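Local coordinates for protein aspartate aminotransferase, cytoplasmic (Schizosaccharomyces pombe 972h-, PDB 6JPK) that transfers the amino group between L-aspartate and 2-oxoglutarate, giving oxaloacetate and L-glutamate, with pyridoxal 5'-phosphate as cofactor, at residues W48-V53 and K321-R326; N135-V140 and L184-A189; G224-S227 and R232-W235; G228-D233 and A314-D319. The protein carries 1 engineered substitution. All coordinates share one frame; numbering follows the deposited sequence.

Contact 1: W48-V53 and K321-R326; sequences WILPAV and KTMSSR
Trp48 and Leu50 pack against Thr322 and Met323, bringing the loop that leads into helix 51-62 onto the long helix 310-340. A helix of this kind joins the large and small domains in aspartate aminotransferases. Met323 and Trp48 form a Met-aromatic contact. Met323 SD sits at the edge of the Trp48 indole, 5.2 Å from the centroid of its six-membered ring. The Trp48 CG lies anti to the backbone N (chi1 -170°), and this sends the benzo end of the indole toward the helix. There the apolar contacts take over. Trp48 CZ3 lies 3.5 Å from Met323 CG, and Trp48 CH2 meets the Thr322 methyl CG2 at 3.8 Å, the two side chains roughly perpendicular. Were Trp48 an alanine, the Thr322 methyl and Met323 CG would probably lose their aromatic partner and a gap would open beside the helix. Leu50 is the N-cap residue of helix 51-62, whose Ala52 N bonds to Asp319 OD2 one turn earlier on helix 310-340. A bend at the end of the Met323 chain (chi3 -74°) turns its methyl to the leucine. Leu50 CD1 and Met323 CE end 3.2 Å apart, tighter than usual for two carbons.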
# COMPACT_ATOMS: atom_id res chain seq x y z
N TRP A 48 21.00 1.08 9.49
CA TRP A 48 22.15 1.03 8.60
C TRP A 48 21.66 1.05 7.16
O TRP A 48 21.12 0.05 6.68
CB TRP A 48 23.00 -0.21 8.88
CG TRP A 48 24.33 -0.23 8.19
CD1 TRP A 48 25.40 0.57 8.46
CD2 TRP A 48 24.73 -1.10 7.12
NE1 TRP A 48 26.45 0.25 7.62
CE2 TRP A 48 26.06 -0.78 6.80
CE3 TRP A 48 24.09 -2.13 6.42
CZ2 TRP A 48 26.77 -1.44 5.79
CZ3 TRP A 48 24.79 -2.79 5.42
CH2 TRP A 48 26.12 -2.44 5.12
N ILE A 49 21.88 2.16 6.45
CA ILE A 49 21.55 2.22 5.03
C ILE A 49 22.65 1.52 4.25
O ILE A 49 23.84 1.81 4.42
CB ILE A 49 21.36 3.67 4.57
CG1 ILE A 49 20.27 4.36 5.39
CG2 ILE A 49 20.98 3.71 3.08
CD1 ILE A 49 20.27 5.88 5.24
N LEU A 50 22.27 0.55 3.40
CA LEU A 50 23.28 -0.20 2.61
C LEU A 50 23.97 0.75 1.62
O LEU A 50 23.24 1.42 0.86
CB LEU A 50 22.58 -1.35 1.88
CG LEU A 50 21.61 -2.18 2.73
CD1 LEU A 50 21.60 -3.63 2.28
CD2 LEU A 50 21.97 -2.08 4.20
N PRO A 51 25.30 0.80 1.62
CA PRO A 51 26.01 1.69 0.68
C PRO A 51 25.50 1.57 -0.76
O PRO A 51 25.32 2.59 -1.43
CB PRO A 51 27.47 1.25 0.81
CG PRO A 51 27.57 0.70 2.23
CD PRO A 51 26.24 0.03 2.47
N ALA A 52 25.21 0.35 -1.22
CA ALA A 52 24.70 0.19 -2.58
C ALA A 52 23.32 0.83 -2.74
O ALA A 52 23.02 1.36 -3.81
CB ALA A 52 24.64 -1.29 -2.95
N VAL A 53 22.50 0.81 -1.69
CA VAL A 53 21.17 1.41 -1.79
C VAL A 53 21.27 2.92 -1.78
O VAL A 53 20.58 3.61 -2.54
CB VAL A 53 20.27 0.90 -0.65
CG1 VAL A 53 19.07 1.82 -0.43
CG2 VAL A 53 19.82 -0.53 -0.94
N LYS A 321 26.77 -9.50 2.50
CA LYS A 321 27.82 -10.15 3.27
C LYS A 321 28.09 -9.42 4.58
O LYS A 321 28.24 -10.06 5.63
CB LYS A 321 29.09 -10.25 2.43
CG LYS A 321 30.28 -10.85 3.15
CD LYS A 321 31.47 -11.00 2.21
CE LYS A 321 32.64 -11.69 2.89
NZ LYS A 321 33.89 -11.50 2.11
N THR A 322 28.15 -8.09 4.54
CA THR A 322 28.36 -7.31 5.76
C THR A 322 27.30 -7.61 6.80
O THR A 322 27.62 -7.91 7.96
CB THR A 322 28.36 -5.81 5.44
OG1 THR A 322 29.49 -5.50 4.61
CG2 THR A 322 28.46 -4.99 6.73
N MET A 323 26.02 -7.54 6.41
CA MET A 323 24.93 -7.74 7.36
C MET A 323 24.88 -9.18 7.85
O MET A 323 24.81 -9.43 9.06
CB MET A 323 23.58 -7.35 6.73
CG MET A 323 23.45 -5.86 6.37
SD MET A 323 21.76 -5.48 5.81
CE MET A 323 21.78 -6.23 4.18
N SER A 324 24.92 -10.15 6.93
CA SER A 324 24.80 -11.54 7.36
C SER A 324 26.00 -11.95 8.21
O SER A 324 25.84 -12.72 9.17
CB SER A 324 24.64 -12.47 6.16
OG SER A 324 25.69 -12.29 5.23
N SER A 325 27.19 -11.43 7.91
CA SER A 325 28.36 -11.77 8.71
C SER A 325 28.27 -11.20 10.12
O SER A 325 28.69 -11.86 11.07
CB SER A 325 29.63 -11.28 8.02
OG SER A 325 29.80 -11.99 6.81
N ARG A 326 27.75 -9.98 10.28
CA ARG A 326 27.65 -9.43 11.63
C ARG A 326 26.69 -10.25 12.50
O ARG A 326 26.95 -10.47 13.69
CB ARG A 326 27.22 -7.97 11.60
CG ARG A 326 27.60 -7.22 12.89
CD ARG A 326 26.98 -5.82 13.00
NE ARG A 326 25.58 -5.85 13.39
CZ ARG A 326 25.13 -6.13 14.63
NH1 ARG A 326 25.99 -6.43 15.60
NH2 ARG A 326 23.83 -6.13 14.88

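Contact 2: N135-V140 and L184-A189; sequences NPTWPV and LLHACA
Thr137 and His186 face each other across a wide backbone gap, with Thr137 CA 9.1 Å from His186 CA. His186 is the last residue of strand 182-186. Thr137 lies in the irregular loop that follows strand 131-135. That loop starts with a cis peptide bond before Pro136 and reaches helix 140-147 at Val140. With the main chains this far apart, the link is made by side chains. Thr137 OG1 and His186 NE2 form a hydrogen bond of 2.9 Å. The hydroxyl approaches the imidazole at its edge, in the plane of the ring, and also lies 3.2 Å from His186 CE1. The hydroxyl is anti to the Thr137 backbone N (chi1 -169°), which aims it across the gap. The same oxygen is hydrogen-bonded to His141 ND1, so it joins two histidines. The ring of His186 also meets that of His190. The neighbouring Trp138 starts toward the strand, but its indole turns away, and Val140 CB lies 3.6 Å above the plane of that ring. By similarity, Trp138 and Asn191 bind L-aspartate, which places the bond beside the substrate site; the side chains of His186 and Asn191 are about 5 Å apart. Strands 131-135 and 182-186 are parallel neighbours in the central sheet. Strand 152-159 flanks the first and strand 215-220 the second, and the contact ties the loop after strand 131-135 to the end of strand 182-186.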
# COMPACT_ATOMS: atom_id res chain seq x y z
N ASN A 135 3.91 -23.54 13.19
CA ASN A 135 3.72 -23.24 14.61
C ASN A 135 5.08 -23.25 15.30
O ASN A 135 5.62 -24.33 15.57
CB ASN A 135 2.78 -24.26 15.25
CG ASN A 135 2.39 -23.89 16.67
OD1 ASN A 135 2.72 -22.80 17.14
ND2 ASN A 135 1.68 -24.78 17.34
N PRO A 136 5.68 -22.08 15.61
CA PRO A 136 5.17 -20.72 15.44
C PRO A 136 5.46 -20.08 14.08
O PRO A 136 6.25 -20.63 13.30
CB PRO A 136 5.92 -19.94 16.53
CG PRO A 136 7.28 -20.61 16.53
CD PRO A 136 6.98 -22.08 16.31
N THR A 137 4.85 -18.93 13.81
CA THR A 137 5.19 -18.17 12.62
C THR A 137 4.97 -16.69 12.91
O THR A 137 4.50 -16.31 13.99
CB THR A 137 4.36 -18.61 11.40
OG1 THR A 137 4.91 -18.01 10.21
CG2 THR A 137 2.90 -18.18 11.54
N TRP A 138 5.28 -15.86 11.93
CA TRP A 138 4.92 -14.45 11.96
C TRP A 138 3.41 -14.31 12.20
O TRP A 138 2.62 -14.84 11.41
CB TRP A 138 5.32 -13.81 10.63
CG TRP A 138 5.11 -12.35 10.57
CD1 TRP A 138 5.31 -11.43 11.56
CD2 TRP A 138 4.63 -11.61 9.43
NE1 TRP A 138 5.00 -10.17 11.11
CE2 TRP A 138 4.58 -10.25 9.81
CE3 TRP A 138 4.25 -11.97 8.13
CZ2 TRP A 138 4.16 -9.25 8.93
CZ3 TRP A 138 3.84 -10.97 7.26
CH2 TRP A 138 3.79 -9.63 7.67
N PRO A 139 2.98 -13.65 13.28
CA PRO A 139 1.56 -13.70 13.67
C PRO A 139 0.60 -13.13 12.63
O PRO A 139 -0.57 -13.53 12.61
CB PRO A 139 1.51 -12.88 14.97
CG PRO A 139 2.94 -12.91 15.49
CD PRO A 139 3.80 -12.89 14.25
N VAL A 140 1.06 -12.23 11.76
CA VAL A 140 0.19 -11.73 10.71
C VAL A 140 -0.18 -12.81 9.70
O VAL A 140 -1.19 -12.68 9.01
CB VAL A 140 0.85 -10.51 10.04
CG1 VAL A 140 0.06 -10.03 8.85
CG2 VAL A 140 0.97 -9.37 11.06
N LEU A 184 1.84 -22.64 3.63
CA LEU A 184 2.63 -21.41 3.62
C LEU A 184 4.01 -21.76 4.17
O LEU A 184 4.16 -22.06 5.36
CB LEU A 184 1.95 -20.34 4.47
CG LEU A 184 1.96 -18.89 4.02
CD1 LEU A 184 1.59 -17.97 5.19
CD2 LEU A 184 3.30 -18.48 3.40
N LEU A 185 5.01 -21.75 3.30
CA LEU A 185 6.36 -22.19 3.62
C LEU A 185 7.31 -21.01 3.68
O LEU A 185 7.23 -20.09 2.85
CB LEU A 185 6.86 -23.19 2.57
CG LEU A 185 5.94 -24.40 2.34
CD1 LEU A 185 6.47 -25.27 1.21
CD2 LEU A 185 5.78 -25.22 3.63
N HIS A 186 8.23 -21.03 4.65
CA HIS A 186 9.29 -20.04 4.76
C HIS A 186 10.47 -20.52 3.91
O HIS A 186 11.00 -21.60 4.16
CB HIS A 186 9.73 -19.85 6.21
CG HIS A 186 8.64 -19.41 7.15
ND1 HIS A 186 8.75 -18.27 7.92
CD2 HIS A 186 7.45 -19.97 7.46
CE1 HIS A 186 7.65 -18.14 8.65
NE2 HIS A 186 6.85 -19.15 8.38
N ALA A 187 10.89 -19.71 2.93
CA ALA A 187 11.93 -20.15 2.01
C ALA A 187 13.28 -20.31 2.71
O ALA A 187 14.04 -21.22 2.38
CB ALA A 187 12.06 -19.18 0.85
N CYS A 188 13.62 -19.39 3.62
CA CYS A 188 14.83 -19.49 4.44
C CYS A 188 14.71 -18.52 5.61
O CYS A 188 13.90 -17.59 5.58
CB CYS A 188 16.10 -19.20 3.64
SG CYS A 188 16.26 -17.49 3.08
N ALA A 189 15.57 -18.72 6.61
CA ALA A 189 15.58 -17.88 7.80
C ALA A 189 14.17 -17.77 8.39
O ALA A 189 13.51 -16.73 8.36
CB ALA A 189 16.14 -16.49 7.48

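Contact 3: G224-S227 and R232-W235; sequences GFAS and RDSW
Ser227 grips the buried carboxylate of Asp233 with two hydrogen bonds. Its hydroxyl OG donates to Asp233 OD1 at 2.6 Å, coming from above the carboxylate plane, 42° out of it. Its backbone N donates to Asp233 OD2 at 3.0 Å, on the syn lone pair, with an N-H angle of 159°. Gly224 N adds a weak, bent bond to Asp233 OD2 at 2.8 Å. Asp233 CG lies anti to the carbonyl carbon (chi1 -70°), which swings the carboxylate to the loop. Donors on both oxygens hold it against rotation and are likely to favour its charged form. Ser227 OG also accepts from Asp229 N, and so ties the carboxylate to the N-cap end of its own helix. With an alanine at Asp233, the Ser227 hydroxyl and the N-H groups of Gly224 and Ser227 would probably lose their acceptor. Ala226 CB packs 3.4 Å from Asp233 OD2. Arg232 CD lies 3.7 Å from Ser227 OG. The contact folds the loop after strand 215-220 back onto the short helix 230-233. Cys188, just past strand 182-186, touches Asp233. Phe225 heads away from Asp233, its side chain about 4 Å from that of Lys255, the cofactor attachment site by similarity.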
# COMPACT_ATOMS: atom_id res chain seq x y z
N GLY A 224 19.36 -13.54 0.56
CA GLY A 224 20.65 -12.87 0.57
C GLY A 224 20.99 -12.32 1.94
O GLY A 224 22.14 -12.38 2.39
N PHE A 225 19.98 -11.77 2.61
CA PHE A 225 20.16 -11.27 3.97
C PHE A 225 20.50 -12.40 4.95
O PHE A 225 21.23 -12.19 5.92
CB PHE A 225 18.89 -10.54 4.42
CG PHE A 225 18.94 -10.01 5.83
CD1 PHE A 225 18.49 -10.77 6.89
CD2 PHE A 225 19.41 -8.72 6.08
CE1 PHE A 225 18.52 -10.29 8.18
CE2 PHE A 225 19.44 -8.22 7.37
CZ PHE A 225 19.00 -9.00 8.42
N ALA A 226 19.96 -13.60 4.72
CA ALA A 226 20.19 -14.68 5.67
C ALA A 226 21.63 -15.17 5.62
O ALA A 226 22.32 -15.22 6.64
CB ALA A 226 19.22 -15.83 5.41
N SER A 227 22.13 -15.52 4.43
CA SER A 227 23.46 -16.12 4.33
C SER A 227 24.48 -15.27 3.58
O SER A 227 25.66 -15.64 3.55
CB SER A 227 23.38 -17.50 3.65
OG SER A 227 23.05 -17.35 2.28
N ARG A 232 21.89 -19.52 -2.66
CA ARG A 232 21.71 -20.41 -1.52
C ARG A 232 20.39 -20.12 -0.81
O ARG A 232 19.67 -21.05 -0.42
CB ARG A 232 22.87 -20.26 -0.53
CG ARG A 232 22.77 -21.15 0.71
CD ARG A 232 23.95 -20.87 1.66
NE ARG A 232 25.22 -20.96 0.95
CZ ARG A 232 26.37 -20.42 1.36
NH1 ARG A 232 26.42 -19.72 2.49
NH2 ARG A 232 27.47 -20.57 0.63
N ASP A 233 20.05 -18.85 -0.63
CA ASP A 233 18.84 -18.53 0.12
C ASP A 233 17.57 -18.79 -0.68
O ASP A 233 16.51 -19.01 -0.07
CB ASP A 233 18.90 -17.08 0.61
CG ASP A 233 19.96 -16.88 1.70
OD1 ASP A 233 20.54 -17.90 2.14
OD2 ASP A 233 20.21 -15.72 2.11
N SER A 234 17.64 -18.82 -2.01
CA SER A 234 16.51 -19.18 -2.85
C SER A 234 16.52 -20.66 -3.26
O SER A 234 15.74 -21.05 -4.13
CB SER A 234 16.46 -18.30 -4.10
OG SER A 234 17.58 -18.55 -4.95
N TRP A 235 17.37 -21.48 -2.62
CA TRP A 235 17.53 -22.87 -3.04
C TRP A 235 16.21 -23.64 -3.01
O TRP A 235 15.91 -24.40 -3.94
CB TRP A 235 18.56 -23.58 -2.16
CG TRP A 235 18.70 -25.03 -2.55
CD1 TRP A 235 19.55 -25.55 -3.49
CD2 TRP A 235 17.93 -26.14 -2.06
NE1 TRP A 235 19.37 -26.91 -3.60
CE2 TRP A 235 18.38 -27.30 -2.72
CE3 TRP A 235 16.91 -26.27 -1.11
CZ2 TRP A 235 17.84 -28.57 -2.48
CZ3 TRP A 235 16.37 -27.54 -0.86
CH2 TRP A 235 16.84 -28.67 -1.55

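Contact 4: G228-D233 and A314-D319; sequences GDLNRD and AEWEQD
Leu230, the first residue of the short helix 230-233, packs against Trp316 and Glu317 of the long helix 310-340. Before it, Gly228 has backbone angles (phi 80°, psi 0°) at which a CB would collide with the preceding carbonyl O. Asp229 is the N-cap, and its OD1 accepts a nearly straight bond from Arg232 N at 3.1 Å, met well above the carboxylate plane. Leu230 N donates to a water at 2.9 Å, and that water donates to Glu317 OE2 at 2.6 Å. The acid thus reaches the N-terminal N-H of the helix through a single water, which would probably steady its negative charge. Leu230 CG lies anti to the carbonyl carbon (chi1 -73°), bringing both methyls to the benzo end of the indole. Leu230 CD1 is 3.8 Å from Trp316 CZ3, and Leu230 CD2 is 3.9 Å from Trp316 CH2, the two side chains crossing at about a right angle. Leu230 CD1 also lies 3.9 Å from Glu317 OE2. Trp316 NE1 bonds to Asn256 O. Arg232 folds back on the cap residue. Its NH2 pairs by charge alone with Asp229 OD2, and Asp229 CB sits 3.9 Å above the centre of its guanidinium plane.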
# COMPACT_ATOMS: atom_id res chain seq x y z
N GLY A 228 24.08 -14.16 2.97
CA GLY A 228 25.00 -13.45 2.10
C GLY A 228 25.12 -14.05 0.72
O GLY A 228 25.87 -13.52 -0.10
N ASP A 229 24.39 -15.13 0.44
CA ASP A 229 24.47 -15.85 -0.83
C ASP A 229 23.05 -15.93 -1.37
O ASP A 229 22.21 -16.62 -0.79
CB ASP A 229 25.07 -17.24 -0.61
CG ASP A 229 25.31 -18.03 -1.91
OD1 ASP A 229 24.50 -17.93 -2.86
OD2 ASP A 229 26.31 -18.76 -1.97
N LEU A 230 22.78 -15.22 -2.47
CA LEU A 230 21.41 -15.10 -2.98
C LEU A 230 20.86 -16.44 -3.46
O LEU A 230 19.71 -16.78 -3.19
CB LEU A 230 21.36 -14.07 -4.10
CG LEU A 230 21.48 -12.62 -3.66
CD1 LEU A 230 21.86 -11.75 -4.84
CD2 LEU A 230 20.18 -12.16 -3.03
N ASN A 231 21.66 -17.20 -4.23
CA ASN A 231 21.18 -18.47 -4.77
C ASN A 231 21.02 -19.53 -3.68
O ASN A 231 20.12 -20.37 -3.76
CB ASN A 231 22.11 -18.98 -5.87
CG ASN A 231 22.05 -18.13 -7.12
OD1 ASN A 231 21.19 -17.25 -7.24
ND2 ASN A 231 22.96 -18.37 -8.05
N ARG A 232 21.89 -19.52 -2.66
CA ARG A 232 21.71 -20.41 -1.52
C ARG A 232 20.39 -20.12 -0.81
O ARG A 232 19.67 -21.05 -0.42
CB ARG A 232 22.87 -20.26 -0.53
CG ARG A 232 22.77 -21.15 0.71
CD ARG A 232 23.95 -20.87 1.66
NE ARG A 232 25.22 -20.96 0.95
CZ ARG A 232 26.37 -20.42 1.36
NH1 ARG A 232 26.42 -19.72 2.49
NH2 ARG A 232 27.47 -20.57 0.63
N ASP A 233 20.05 -18.85 -0.63
CA ASP A 233 18.84 -18.53 0.12
C ASP A 233 17.57 -18.79 -0.68
O ASP A 233 16.51 -19.01 -0.07
CB ASP A 233 18.90 -17.08 0.61
CG ASP A 233 19.96 -16.88 1.70
OD1 ASP A 233 20.54 -17.90 2.14
OD2 ASP A 233 20.21 -15.72 2.11
N ALA A 314 26.87 -6.31 -7.65
CA ALA A 314 28.03 -6.84 -6.93
C ALA A 314 28.26 -6.09 -5.62
O ALA A 314 28.63 -6.69 -4.61
CB ALA A 314 29.28 -6.77 -7.81
N GLU A 315 28.07 -4.77 -5.63
CA GLU A 315 28.25 -4.00 -4.40
C GLU A 315 27.15 -4.32 -3.39
O GLU A 315 27.40 -4.38 -2.19
CB GLU A 315 28.30 -2.51 -4.72
CG GLU A 315 29.56 -2.17 -5.57
CD GLU A 315 29.55 -0.78 -6.16
OE1 GLU A 315 28.78 0.07 -5.67
OE2 GLU A 315 30.36 -0.52 -7.10
N TRP A 316 25.92 -4.53 -3.88
CA TRP A 316 24.85 -4.97 -2.99
C TRP A 316 25.20 -6.30 -2.33
O TRP A 316 24.97 -6.48 -1.13
CB TRP A 316 23.53 -5.06 -3.76
CG TRP A 316 22.35 -5.59 -2.97
CD1 TRP A 316 21.95 -5.21 -1.72
CD2 TRP A 316 21.42 -6.60 -3.40
NE1 TRP A 316 20.82 -5.92 -1.34
CE2 TRP A 316 20.48 -6.78 -2.36
CE3 TRP A 316 21.29 -7.37 -4.57
CZ2 TRP A 316 19.42 -7.69 -2.45
CZ3 TRP A 316 20.23 -8.28 -4.66
CH2 TRP A 316 19.32 -8.44 -3.60
N GLU A 317 25.78 -7.24 -3.09
CA GLU A 317 26.17 -8.52 -2.51
C GLU A 317 27.21 -8.35 -1.41
O GLU A 317 27.19 -9.08 -0.41
CB GLU A 317 26.70 -9.47 -3.60
CG GLU A 317 25.60 -10.09 -4.46
CD GLU A 317 26.17 -10.99 -5.55
OE1 GLU A 317 27.14 -10.56 -6.23
OE2 GLU A 317 25.65 -12.12 -5.72
N GLN A 318 28.13 -7.39 -1.58
CA GLN A 318 29.03 -7.03 -0.48
C GLN A 318 28.26 -6.53 0.74
O GLN A 318 28.62 -6.87 1.88
CB GLN A 318 30.04 -5.97 -0.94
CG GLN A 318 31.12 -6.51 -1.83
CD GLN A 318 31.75 -7.77 -1.25
OE1 GLN A 318 32.31 -7.75 -0.15
NE2 GLN A 318 31.65 -8.88 -1.98
N ASP A 319 27.24 -5.70 0.54
CA ASP A 319 26.44 -5.24 1.68
C ASP A 319 25.70 -6.39 2.37
O ASP A 319 25.58 -6.41 3.60
CB ASP A 319 25.44 -4.17 1.24
CG ASP A 319 26.11 -2.91 0.64
OD1 ASP A 319 27.34 -2.71 0.78
OD2 ASP A 319 25.38 -2.10 0.03
O HOH W 1 24.92 -13.91 -3.91

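How the contacts relate
Contact 1 opens first, at 48-53, and closes last, at 321-326, so its loop encloses the other three. Within it, contact 2 runs from 135-140 to 184-189 and ties the loop after one strand of the central sheet to the end of its neighbour. Contact 3 follows in series and closes the short loop from 224-227 to 232-235. Contact 4 starts at 228-233, before contact 3 has closed, and shares Arg232 and Asp233 with it. It then reaches on to 314-319, about two turns ahead of 321-326 on helix 310-340. The groups also touch: Ala189 CB packs on Ala226 CB, and Ser324 CB on Phe225 O. Together they connect the sheet, the loop after strand 215-220 and the long helix.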